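Local coordinates for protein dihydrolipoyl dehydrogenase (PDB 6UZI) that probably catalyses the NAD+-dependent oxidation of protein-bound dihydrolipoyl-lysine to lipoyl-lysine, using FAD and a redox-active disulfide, at residues A[29-35]-A[340-346]; A[219-223]-A[370-374]; A[385-389]-A[401-405]; A[428-432]-A[456-460]. One frame throughout, in Å; residues are numbered along the deposited sequence.

Contact 1 joins two helices of the FAD-binding part and lies apart from the rest, its centre about 34 to 43 Å from those of the other three. Contact 2 joins the loop ahead of helix 223-236, in the nucleotide-binding part, to the start of helix 372-377 of the dimerisation domain; its segments alternate along the chain with those of contact 1. Contacts 3 and 4 follow in series, both in the dimerisation domain. Their centres are about 11 Å apart and they touch, Ile405 and Met389 packing on Ala459 of helix 458-469. Contacts 1 and 4 both reach the second subunit, so the subunit interface is met at two widely separated places, one carrying a zinc ligand.

Contact 1 of 4, residues A[29-35]-A[340-346]; sequences RCAQLGF and AETLAGE
Arg29 meets Ala340 and Glu341 where the ends of helices 21-32 and 329-343 pack together; the first helix begins within the glycine-rich turn, consistent with a GxGxxG motif, that places Gly22 and Gly23 at the FAD. The aliphatic part of Arg29 lies against Ala340, CG to CB 3.5 Å. With CG anti to the backbone N (chi1 -167°) and a bend at chi2, the chain carries the guanidinium to Glu341. NE and NH2 both grip the single oxygen OE2, side-on and within the guanidinium plane, while the carboxylate stands nearly perpendicular to it, at 85°. The other oxygen of Glu341, OE1, forms a salt bridge with Arg448 of the second subunit, so the glutamate links two arginines across the dimer. Cys30 adds an apolar touch, its SG 3.6 Å from Ala340 CB. Leu33 reaches over with one branch, CD1 packing on Ala344 CB at 3.8 Å and lying close to the Ala340 carbonyl. Both helices finish in Schellman motifs, turned at Gly34 and Gly345. Beyond the first, Phe35 brings its ring up to the other helix end by the edge, the backbone N of Ala344 lying near the ring plane. Phe35 CZ meets Leu343 CB at 3.8 Å.

Contact 2 of 4, residues A[219-223]-A[370-374]; sequences PGMDG and KTEEQ
Asp222 accepts from the backbone of Glu372 in the straightest bond of this contact: N to OD1 is 3.0 Å at 167°, approaching nearly along the C-O axis. The first torsion of Asp222 is trans (-174°), which turns the carboxylate to that amide. Its other oxygen, OD2, caps Thr224 N and forms a salt bridge with Lys406, so both oxygens are engaged. Bent at chi2, Glu373 brings OE1 to within 3.1 Å of Gly223 N, on the syn side but tilted out of the carboxylate plane, with a weak second bond from the same amide to OE2. A water donates to Met221 O and to Glu373 OE1, 2.9 Å from the latter, and bridges loop and side chain. Lys406 also pairs with Glu372 OE1, and its positive charge probably eases the gathering of acidic groups; Tyr382 OH bonds to OE2. The methyl CG2 of Thr371 fills in against Asp222 N at 3.6 Å. Thr371 N donates to Gln374 OE1 and Gln374 N to Thr371 OG1. The two helix starts thus exchange backbone-to-carboxylate hydrogen bonds, while each has its own cap: Asp222 is the N-cap of helix 223-236, and Thr371 with Gln374 forms the capping box of helix 372-377.

Contact 3 of 4, residues A[385-389]-A[401-405]; sequences GSFPM and TDGVI
Met389 folds its side chain over the backbone of Gly403, CG 3.4 Å from the carbonyl carbon of Gly403, and passes Ile405 with its sulfur before the terminal methyl turns off toward Tyr456. A bend at chi2 (-65°) sets SD 3.9 Å from Ile405 CG1, the two side chains crossing at a slant, and a second bend at chi3 turns the methyl CE from Ile405. The backbones beneath them are antiparallel. Phe387 and Ile405 make a hydrogen-bonded pair, with two bonds of 3.0 Å, Phe387 N to Ile405 O and Ile405 N to Phe387 O. Pro388 and Val404 follow as a non-hydrogen-bonded pair, where the proline, which has no N-H to give, costs the ladder nothing. Past them Met389 N donates to Gly403 O at 2.9 Å, in a nearly straight bond. Val404 sits on the same face as Pro388 and places its CG2 branch, set across from its own backbone N, against Phe387 O and Ser386 OG. Gly403 has a positive phi of 119°, with its backbone close under Met389. Phe387 and Ile405 share the other face, where both pack on Ala459 of helix 458-469. Strand 382-388 is an outermost strand, within this chain, of the antiparallel sheet of the dimerisation domain; strand 404-410 bonds onward to strand 416-423 through Val404 and Ile422, and Val404 also packs on helix 223-236 at Thr224 and Glu228.

Contact 4 of 4, residues A[428-432]-A[456-460]; sequences DMIAE and YTEAI. With ZN (zinc ion), chain F.
Met429 and Thr457 bring the backbones closest, their CA atoms 6.3 Å apart, where helix 426-438 passes the turn that leads into helix 458-469. The side chain of Met429 reaches across this gap: CG touches the methyl CG2 of Thr457 at 3.7 Å, and the sulfur SD rests against Tyr456 CB at 3.5 Å. The ring of Tyr456 runs on to Ser398, with which its hydroxyl is hydrogen-bonded. One helical turn after Met429, Glu432 and Ile460 approach from opposite directions. The glutamate is stretched out, chi1 and chi2 both near 180°, and OE1 arrives beside Ile460 CD1 and Thr457 CB, the latter at 3.7 Å. OE2 is hydrogen-bonded to His451, which gives the buried carboxylate a polar partner and helps to orient it. Asp428 faces the second subunit, in a salt bridge with Arg425 and a hydrogen bond to Thr457 N, both of that subunit. Glu458 points away from helix 426-438 and binds zinc through OE2 at 2.2 Å, beside His453 of the same chain and Glu333 of the second subunit. This is the dimerisation domain of the pyridine nucleotide-disulfide oxidoreductases, its helices packed at the subunit interface beside His453, the predicted proton acceptor.

Contact 1 of 4, residues A[29-35]-A[340-346]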
loop_
_atom_site.group_PDB
_atom_site.type_symbol
_atom_site.label_atom_id
_atom_site.label_comp_id
_atom_site.label_asym_id
_atom_site.label_seq_id
_atom_site.Cartn_x
_atom_site.Cartn_y
_atom_site.Cartn_z
ATOM N N ARG A 29 20.766 13.657 12.046
ATOM C CA ARG A 29 21.873 12.773 11.715
ATOM C C ARG A 29 23.207 13.356 12.167
ATOM O O ARG A 29 24.099 12.605 12.581
ATOM C CB ARG A 29 21.868 12.486 10.213
ATOM C CG ARG A 29 22.762 11.340 9.792
ATOM C CD ARG A 29 22.135 10.022 10.153
ATOM N NE ARG A 29 23.063 8.926 9.906
ATOM C CZ ARG A 29 23.711 8.264 10.859
ATOM N NH1 ARG A 29 23.521 8.585 12.130
ATOM N NH2 ARG A 29 24.538 7.282 10.538
ATOM N N CYS A 30 23.361 14.683 12.116
ATOM C CA CYS A 30 24.572 15.306 12.648
ATOM C C CYS A 30 24.650 15.143 14.158
ATOM O O CYS A 30 25.729 14.890 14.710
ATOM C CB CYS A 30 24.628 16.786 12.268
ATOM S SG CYS A 30 25.159 17.084 10.570
ATOM N N ALA A 31 23.520 15.305 14.844
ATOM C CA ALA A 31 23.500 15.081 16.282
ATOM C C ALA A 31 23.777 13.614 16.623
ATOM O O ALA A 31 24.462 13.323 17.612
ATOM C CB ALA A 31 22.162 15.541 16.856
ATOM N N GLN A 32 23.256 12.676 15.822
ATOM C CA GLN A 32 23.500 11.264 16.105
ATOM C C GLN A 32 24.972 10.907 15.939
ATOM O O GLN A 32 25.470 10.000 16.614
ATOM C CB GLN A 32 22.635 10.374 15.212
ATOM C CG GLN A 32 21.139 10.447 15.499
ATOM C CD GLN A 32 20.316 9.535 14.589
ATOM O OE1 GLN A 32 20.802 9.055 13.564
ATOM N NE2 GLN A 32 19.051 9.329 14.946
ATOM N N LEU A 33 25.683 11.605 15.058
ATOM C CA LEU A 33 27.090 11.322 14.812
ATOM C C LEU A 33 28.016 12.066 15.767
ATOM O O LEU A 33 29.233 11.874 15.705
ATOM C CB LEU A 33 27.444 11.644 13.358
ATOM C CG LEU A 33 26.738 10.728 12.346
ATOM C CD1 LEU A 33 26.787 11.289 10.937
ATOM C CD2 LEU A 33 27.343 9.333 12.367
ATOM N N GLY A 34 27.475 12.893 16.656
ATOM C CA GLY A 34 28.248 13.511 17.710
ATOM C C GLY A 34 28.575 14.978 17.534
ATOM O O GLY A 34 29.299 15.534 18.371
ATOM N N PHE A 35 28.017 15.637 16.523
ATOM C CA PHE A 35 28.313 17.039 16.283
ATOM C C PHE A 35 27.453 17.914 17.180
ATOM O O PHE A 35 26.288 17.599 17.440
ATOM C CB PHE A 35 28.028 17.400 14.827
ATOM C CG PHE A 35 28.953 16.759 13.842
ATOM C CD1 PHE A 35 30.305 17.055 13.848
ATOM C CD2 PHE A 35 28.469 15.860 12.907
ATOM C CE1 PHE A 35 31.159 16.480 12.931
ATOM C CE2 PHE A 35 29.317 15.274 11.993
ATOM C CZ PHE A 35 30.668 15.585 12.005
ATOM N N ALA A 340 25.694 14.571 6.495
ATOM C CA ALA A 340 26.067 14.315 7.882
ATOM C C ALA A 340 27.069 13.171 7.979
ATOM O O ALA A 340 28.084 13.278 8.678
ATOM C CB ALA A 340 24.821 14.010 8.717
ATOM N N GLU A 341 26.807 12.067 7.276
ATOM C CA GLU A 341 27.737 10.946 7.323
ATOM C C GLU A 341 29.054 11.288 6.640
ATOM O O GLU A 341 30.120 10.863 7.102
ATOM C CB GLU A 341 27.084 9.716 6.694
ATOM C CG GLU A 341 25.996 9.125 7.570
ATOM C CD GLU A 341 25.199 8.050 6.884
ATOM O OE1 GLU A 341 25.615 7.611 5.797
ATOM O OE2 GLU A 341 24.151 7.646 7.433
ATOM N N THR A 342 29.003 12.102 5.583
ATOM C CA THR A 342 30.230 12.573 4.952
ATOM C C THR A 342 31.042 13.431 5.915
ATOM O O THR A 342 32.266 13.286 6.004
ATOM C CB THR A 342 29.885 13.354 3.679
ATOM O OG1 THR A 342 29.508 12.439 2.643
ATOM C CG2 THR A 342 31.066 14.213 3.214
ATOM N N LEU A 343 30.374 14.320 6.655
ATOM C CA LEU A 343 31.069 15.145 7.638
ATOM C C LEU A 343 31.721 14.300 8.717
ATOM O O LEU A 343 32.697 14.731 9.341
ATOM C CB LEU A 343 30.096 16.136 8.276
ATOM C CG LEU A 343 29.662 17.307 7.406
ATOM C CD1 LEU A 343 28.578 18.105 8.098
ATOM C CD2 LEU A 343 30.871 18.153 7.142
ATOM N N ALA A 344 31.193 13.109 8.960
ATOM C CA ALA A 344 31.712 12.222 9.987
ATOM C C ALA A 344 32.839 11.326 9.487
ATOM O O ALA A 344 33.301 10.464 10.242
ATOM C CB ALA A 344 30.580 11.365 10.553
ATOM N N GLY A 345 33.281 11.498 8.239
ATOM C CA GLY A 345 34.370 10.712 7.696
ATOM C C GLY A 345 33.968 9.426 7.008
ATOM O O GLY A 345 34.852 8.648 6.621
ATOM N N GLU A 346 32.672 9.165 6.874
ATOM C CA GLU A 346 32.169 7.990 6.187
ATOM C C GLU A 346 32.085 8.244 4.682
ATOM O O GLU A 346 32.371 9.340 4.187
ATOM C CB GLU A 346 30.814 7.583 6.759
ATOM C CG GLU A 346 30.876 7.099 8.200
ATOM C CD GLU A 346 29.504 6.808 8.796
ATOM O OE1 GLU A 346 28.522 6.667 8.032
ATOM O OE2 GLU A 346 29.415 6.682 10.035
#

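Contact 2 of 4, residues A[219-223]-A[370-374]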
loop_
_atom_site.group_PDB
_atom_site.type_symbol
_atom_site.label_atom_id
_atom_site.label_comp_id
_atom_site.label_asym_id
_atom_site.label_seq_id
_atom_site.Cartn_x
_atom_site.Cartn_y
_atom_site.Cartn_z
ATOM N N PRO A 219 4.984 15.481 -17.474
ATOM C CA PRO A 219 5.850 15.037 -18.581
ATOM C C PRO A 219 7.184 14.436 -18.152
ATOM O O PRO A 219 7.848 13.812 -18.990
ATOM C CB PRO A 219 6.056 16.325 -19.389
ATOM C CG PRO A 219 5.934 17.408 -18.369
ATOM C CD PRO A 219 4.866 16.949 -17.422
ATOM N N GLY A 220 7.602 14.600 -16.898
ATOM C CA GLY A 220 8.862 14.025 -16.479
ATOM C C GLY A 220 8.806 12.566 -16.115
ATOM O O GLY A 220 9.840 11.954 -15.835
ATOM N N MET A 221 7.617 11.980 -16.138
ATOM C CA MET A 221 7.426 10.592 -15.775
ATOM C C MET A 221 7.253 9.766 -17.047
ATOM O O MET A 221 7.324 10.277 -18.167
ATOM C CB MET A 221 6.230 10.455 -14.834
ATOM C CG MET A 221 6.375 11.280 -13.570
ATOM S SD MET A 221 5.198 10.870 -12.273
ATOM C CE MET A 221 5.865 9.291 -11.739
ATOM N N ASP A 222 7.062 8.464 -16.868
ATOM C CA ASP A 222 6.905 7.583 -18.010
ATOM C C ASP A 222 5.666 7.977 -18.809
ATOM O O ASP A 222 4.626 8.323 -18.236
ATOM C CB ASP A 222 6.791 6.139 -17.536
ATOM C CG ASP A 222 6.759 5.166 -18.673
ATOM O OD1 ASP A 222 7.842 4.671 -19.048
ATOM O OD2 ASP A 222 5.652 4.921 -19.201
ATOM N N GLY A 223 5.788 7.923 -20.143
ATOM C CA GLY A 223 4.703 8.363 -21.011
ATOM C C GLY A 223 3.402 7.610 -20.800
ATOM O O GLY A 223 2.318 8.182 -20.945
ATOM N N LYS A 370 14.324 4.191 -14.902
ATOM C CA LYS A 370 14.293 4.837 -16.201
ATOM C C LYS A 370 12.888 4.815 -16.795
ATOM O O LYS A 370 12.108 3.884 -16.572
ATOM C CB LYS A 370 15.276 4.157 -17.155
ATOM C CG LYS A 370 16.723 4.213 -16.686
ATOM C CD LYS A 370 17.219 5.654 -16.554
ATOM C CE LYS A 370 18.676 5.697 -16.115
ATOM N NZ LYS A 370 19.276 7.062 -16.190
ATOM N N THR A 371 12.555 5.875 -17.527
ATOM C CA THR A 371 11.342 5.850 -18.322
ATOM C C THR A 371 11.630 5.183 -19.661
ATOM O O THR A 371 12.787 5.010 -20.060
ATOM C CB THR A 371 10.796 7.259 -18.566
ATOM O OG1 THR A 371 11.696 7.991 -19.413
ATOM C CG2 THR A 371 10.615 7.999 -17.249
ATOM N N GLU A 372 10.556 4.800 -20.357
ATOM C CA GLU A 372 10.720 4.236 -21.691
ATOM C C GLU A 372 11.341 5.252 -22.644
ATOM O O GLU A 372 12.182 4.898 -23.479
ATOM C CB GLU A 372 9.384 3.739 -22.233
ATOM C CG GLU A 372 9.561 2.792 -23.404
ATOM C CD GLU A 372 8.260 2.246 -23.924
ATOM O OE1 GLU A 372 7.215 2.482 -23.284
ATOM O OE2 GLU A 372 8.287 1.562 -24.968
ATOM N N GLU A 373 10.938 6.523 -22.536
ATOM C CA GLU A 373 11.551 7.559 -23.362
ATOM C C GLU A 373 13.054 7.644 -23.100
ATOM O O GLU A 373 13.849 7.817 -24.035
ATOM C CB GLU A 373 10.872 8.912 -23.111
ATOM C CG GLU A 373 9.394 8.986 -23.512
ATOM C CD GLU A 373 8.446 8.288 -22.535
ATOM O OE1 GLU A 373 8.648 8.387 -21.307
ATOM O OE2 GLU A 373 7.497 7.628 -23.001
ATOM N N GLN A 374 13.466 7.502 -21.835
ATOM C CA GLN A 374 14.894 7.513 -21.522
ATOM C C GLN A 374 15.612 6.316 -22.141
ATOM O O GLN A 374 16.713 6.459 -22.686
ATOM C CB GLN A 374 15.098 7.530 -20.006
ATOM C CG GLN A 374 14.861 8.891 -19.371
ATOM C CD GLN A 374 14.869 8.849 -17.855
ATOM O OE1 GLN A 374 14.449 7.865 -17.238
ATOM N NE2 GLN A 374 15.364 9.917 -17.246
HETATM O O HOH W 1 9.784 10.689 -19.900
#

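Contact 3 of 4, residues A[385-389]-A[401-405]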
loop_
_atom_site.group_PDB
_atom_site.type_symbol
_atom_site.label_atom_id
_atom_site.label_comp_id
_atom_site.label_asym_id
_atom_site.label_seq_id
_atom_site.Cartn_x
_atom_site.Cartn_y
_atom_site.Cartn_z
ATOM N N GLY A 385 6.617 -5.151 -19.824
ATOM C CA GLY A 385 5.545 -5.939 -19.250
ATOM C C GLY A 385 4.494 -5.002 -18.688
ATOM O O GLY A 385 4.810 -3.914 -18.207
ATOM N N SER A 386 3.233 -5.421 -18.764
ATOM C CA SER A 386 2.142 -4.512 -18.425
ATOM C C SER A 386 0.917 -5.314 -18.010
ATOM O O SER A 386 0.433 -6.147 -18.782
ATOM C CB SER A 386 1.833 -3.613 -19.619
ATOM O OG SER A 386 0.978 -2.548 -19.254
ATOM N N PHE A 387 0.415 -5.072 -16.799
ATOM C CA PHE A 387 -0.791 -5.735 -16.313
ATOM C C PHE A 387 -1.804 -4.707 -15.826
ATOM O O PHE A 387 -1.440 -3.768 -15.113
ATOM C CB PHE A 387 -0.463 -6.712 -15.182
ATOM C CG PHE A 387 -1.634 -7.530 -14.731
ATOM C CD1 PHE A 387 -2.002 -8.680 -15.420
ATOM C CD2 PHE A 387 -2.363 -7.159 -13.616
ATOM C CE1 PHE A 387 -3.078 -9.444 -15.008
ATOM C CE2 PHE A 387 -3.440 -7.918 -13.198
ATOM C CZ PHE A 387 -3.798 -9.066 -13.900
ATOM N N PRO A 388 -3.080 -4.862 -16.178
ATOM C CA PRO A 388 -4.083 -3.856 -15.798
ATOM C C PRO A 388 -4.642 -4.048 -14.391
ATOM O O PRO A 388 -4.858 -5.170 -13.927
ATOM C CB PRO A 388 -5.176 -4.051 -16.855
ATOM C CG PRO A 388 -5.091 -5.518 -17.191
ATOM C CD PRO A 388 -3.630 -5.890 -17.085
ATOM N N MET A 389 -4.909 -2.919 -13.720
ATOM C CA MET A 389 -5.405 -2.966 -12.345
ATOM C C MET A 389 -6.821 -3.519 -12.263
ATOM O O MET A 389 -7.191 -4.119 -11.247
ATOM C CB MET A 389 -5.363 -1.576 -11.711
ATOM C CG MET A 389 -3.975 -1.002 -11.507
ATOM S SD MET A 389 -3.002 -1.949 -10.333
ATOM C CE MET A 389 -3.900 -1.652 -8.816
ATOM N N THR A 401 -10.409 0.390 -9.561
ATOM C CA THR A 401 -10.005 -0.444 -10.683
ATOM C C THR A 401 -9.182 0.271 -11.746
ATOM O O THR A 401 -8.764 -0.375 -12.716
ATOM C CB THR A 401 -11.242 -1.052 -11.343
ATOM O OG1 THR A 401 -12.148 0.000 -11.697
ATOM C CG2 THR A 401 -11.929 -1.991 -10.374
ATOM N N ASP A 402 -8.960 1.577 -11.623
ATOM C CA ASP A 402 -8.223 2.295 -12.657
ATOM C C ASP A 402 -6.731 2.022 -12.570
ATOM O O ASP A 402 -6.168 1.893 -11.480
ATOM C CB ASP A 402 -8.466 3.802 -12.565
ATOM C CG ASP A 402 -9.868 4.194 -12.993
ATOM O OD1 ASP A 402 -10.659 3.302 -13.376
ATOM O OD2 ASP A 402 -10.177 5.400 -12.941
ATOM N N GLY A 403 -6.098 1.913 -13.728
ATOM C CA GLY A 403 -4.659 1.994 -13.816
ATOM C C GLY A 403 -4.011 0.742 -14.373
ATOM O O GLY A 403 -4.665 -0.213 -14.802
ATOM N N VAL A 404 -2.681 0.752 -14.323
ATOM C CA VAL A 404 -1.860 -0.284 -14.921
ATOM C C VAL A 404 -0.510 -0.249 -14.221
ATOM O O VAL A 404 -0.098 0.788 -13.686
ATOM C CB VAL A 404 -1.732 -0.060 -16.451
ATOM C CG1 VAL A 404 -0.921 1.194 -16.744
ATOM C CG2 VAL A 404 -1.122 -1.272 -17.138
ATOM N N ILE A 405 0.167 -1.397 -14.200
ATOM C CA ILE A 405 1.546 -1.522 -13.742
ATOM C C ILE A 405 2.413 -1.854 -14.947
ATOM O O ILE A 405 2.082 -2.752 -15.731
ATOM C CB ILE A 405 1.692 -2.599 -12.657
ATOM C CG1 ILE A 405 0.741 -2.311 -11.497
ATOM C CG2 ILE A 405 3.136 -2.684 -12.191
ATOM C CD1 ILE A 405 1.205 -1.185 -10.622
#

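Contact 4 of 4, residues A[428-432]-A[456-460]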
loop_
_atom_site.group_PDB
_atom_site.type_symbol
_atom_site.label_atom_id
_atom_site.label_comp_id
_atom_site.label_asym_id
_atom_site.label_seq_id
_atom_site.Cartn_x
_atom_site.Cartn_y
_atom_site.Cartn_z
ATOM N N ASP A 428 2.538 3.453 -2.053
ATOM C CA ASP A 428 3.245 2.505 -1.207
ATOM C C ASP A 428 3.655 1.232 -1.934
ATOM O O ASP A 428 4.619 0.590 -1.517
ATOM C CB ASP A 428 2.393 2.146 0.019
ATOM C CG ASP A 428 2.118 3.351 0.899
ATOM O OD1 ASP A 428 1.003 3.907 0.833
ATOM O OD2 ASP A 428 3.024 3.755 1.653
ATOM N N MET A 429 2.980 0.871 -3.024
ATOM C CA MET A 429 3.426 -0.280 -3.797
ATOM C C MET A 429 4.795 -0.027 -4.411
ATOM O O MET A 429 5.566 -0.970 -4.632
ATOM C CB MET A 429 2.420 -0.604 -4.895
ATOM C CG MET A 429 1.130 -1.199 -4.410
ATOM S SD MET A 429 0.253 -1.951 -5.783
ATOM C CE MET A 429 -0.053 -0.544 -6.844
ATOM N N ILE A 430 5.112 1.238 -4.693
ATOM C CA ILE A 430 6.349 1.577 -5.379
ATOM C C ILE A 430 7.567 1.141 -4.579
ATOM O O ILE A 430 8.635 0.910 -5.158
ATOM C CB ILE A 430 6.368 3.091 -5.681
ATOM C CG1 ILE A 430 7.441 3.418 -6.712
ATOM C CG2 ILE A 430 6.594 3.903 -4.412
ATOM C CD1 ILE A 430 7.221 2.730 -8.019
ATOM N N ALA A 431 7.425 0.996 -3.259
ATOM C CA ALA A 431 8.563 0.608 -2.431
ATOM C C ALA A 431 9.090 -0.771 -2.818
ATOM O O ALA A 431 10.304 -1.010 -2.775
ATOM C CB ALA A 431 8.185 0.664 -0.950
ATOM N N GLU A 432 8.199 -1.688 -3.201
ATOM C CA GLU A 432 8.647 -3.001 -3.660
ATOM C C GLU A 432 9.571 -2.872 -4.862
ATOM O O GLU A 432 10.616 -3.529 -4.925
ATOM C CB GLU A 432 7.443 -3.881 -4.005
ATOM C CG GLU A 432 7.800 -5.229 -4.611
ATOM C CD GLU A 432 6.579 -6.028 -5.061
ATOM O OE1 GLU A 432 5.442 -5.638 -4.726
ATOM O OE2 GLU A 432 6.758 -7.049 -5.759
ATOM N N TYR A 456 -3.096 -5.411 -4.229
ATOM C CA TYR A 456 -2.801 -4.660 -5.442
ATOM C C TYR A 456 -1.412 -4.985 -5.971
ATOM O O TYR A 456 -1.166 -4.856 -7.176
ATOM C CB TYR A 456 -2.945 -3.165 -5.179
ATOM C CG TYR A 456 -4.342 -2.778 -4.771
ATOM C CD1 TYR A 456 -4.613 -2.342 -3.475
ATOM C CD2 TYR A 456 -5.402 -2.895 -5.664
ATOM C CE1 TYR A 456 -5.895 -2.006 -3.090
ATOM C CE2 TYR A 456 -6.692 -2.556 -5.287
ATOM C CZ TYR A 456 -6.932 -2.113 -3.999
ATOM O OH TYR A 456 -8.211 -1.782 -3.621
ATOM N N THR A 457 -0.499 -5.423 -5.094
ATOM C CA THR A 457 0.859 -5.741 -5.521
ATOM C C THR A 457 0.918 -6.957 -6.438
ATOM O O THR A 457 1.924 -7.137 -7.135
ATOM C CB THR A 457 1.764 -5.978 -4.306
ATOM O OG1 THR A 457 1.211 -7.007 -3.477
ATOM C CG2 THR A 457 1.910 -4.697 -3.489
ATOM N N GLU A 458 -0.140 -7.775 -6.486
ATOM C CA GLU A 458 -0.147 -8.892 -7.427
ATOM C C GLU A 458 -0.041 -8.398 -8.858
ATOM O O GLU A 458 0.437 -9.129 -9.733
ATOM C CB GLU A 458 -1.410 -9.743 -7.259
ATOM C CG GLU A 458 -1.569 -10.383 -5.900
ATOM C CD GLU A 458 -2.615 -11.473 -5.887
ATOM O OE1 GLU A 458 -3.803 -11.155 -5.667
ATOM O OE2 GLU A 458 -2.252 -12.651 -6.096
ATOM N N ALA A 459 -0.471 -7.158 -9.113
ATOM C CA ALA A 459 -0.303 -6.587 -10.442
ATOM C C ALA A 459 1.166 -6.419 -10.784
ATOM O O ALA A 459 1.553 -6.572 -11.949
ATOM C CB ALA A 459 -1.021 -5.242 -10.535
ATOM N N ILE A 460 2.009 -6.156 -9.785
ATOM C CA ILE A 460 3.443 -6.105 -10.040
ATOM C C ILE A 460 3.951 -7.483 -10.444
ATOM O O ILE A 460 4.667 -7.631 -11.444
ATOM C CB ILE A 460 4.191 -5.571 -8.810
ATOM C CG1 ILE A 460 3.607 -4.234 -8.372
ATOM C CG2 ILE A 460 5.655 -5.400 -9.132
ATOM C CD1 ILE A 460 4.151 -3.765 -7.050
HETATM ZN ZN ZN F . -3.487 -14.086 -7.167
#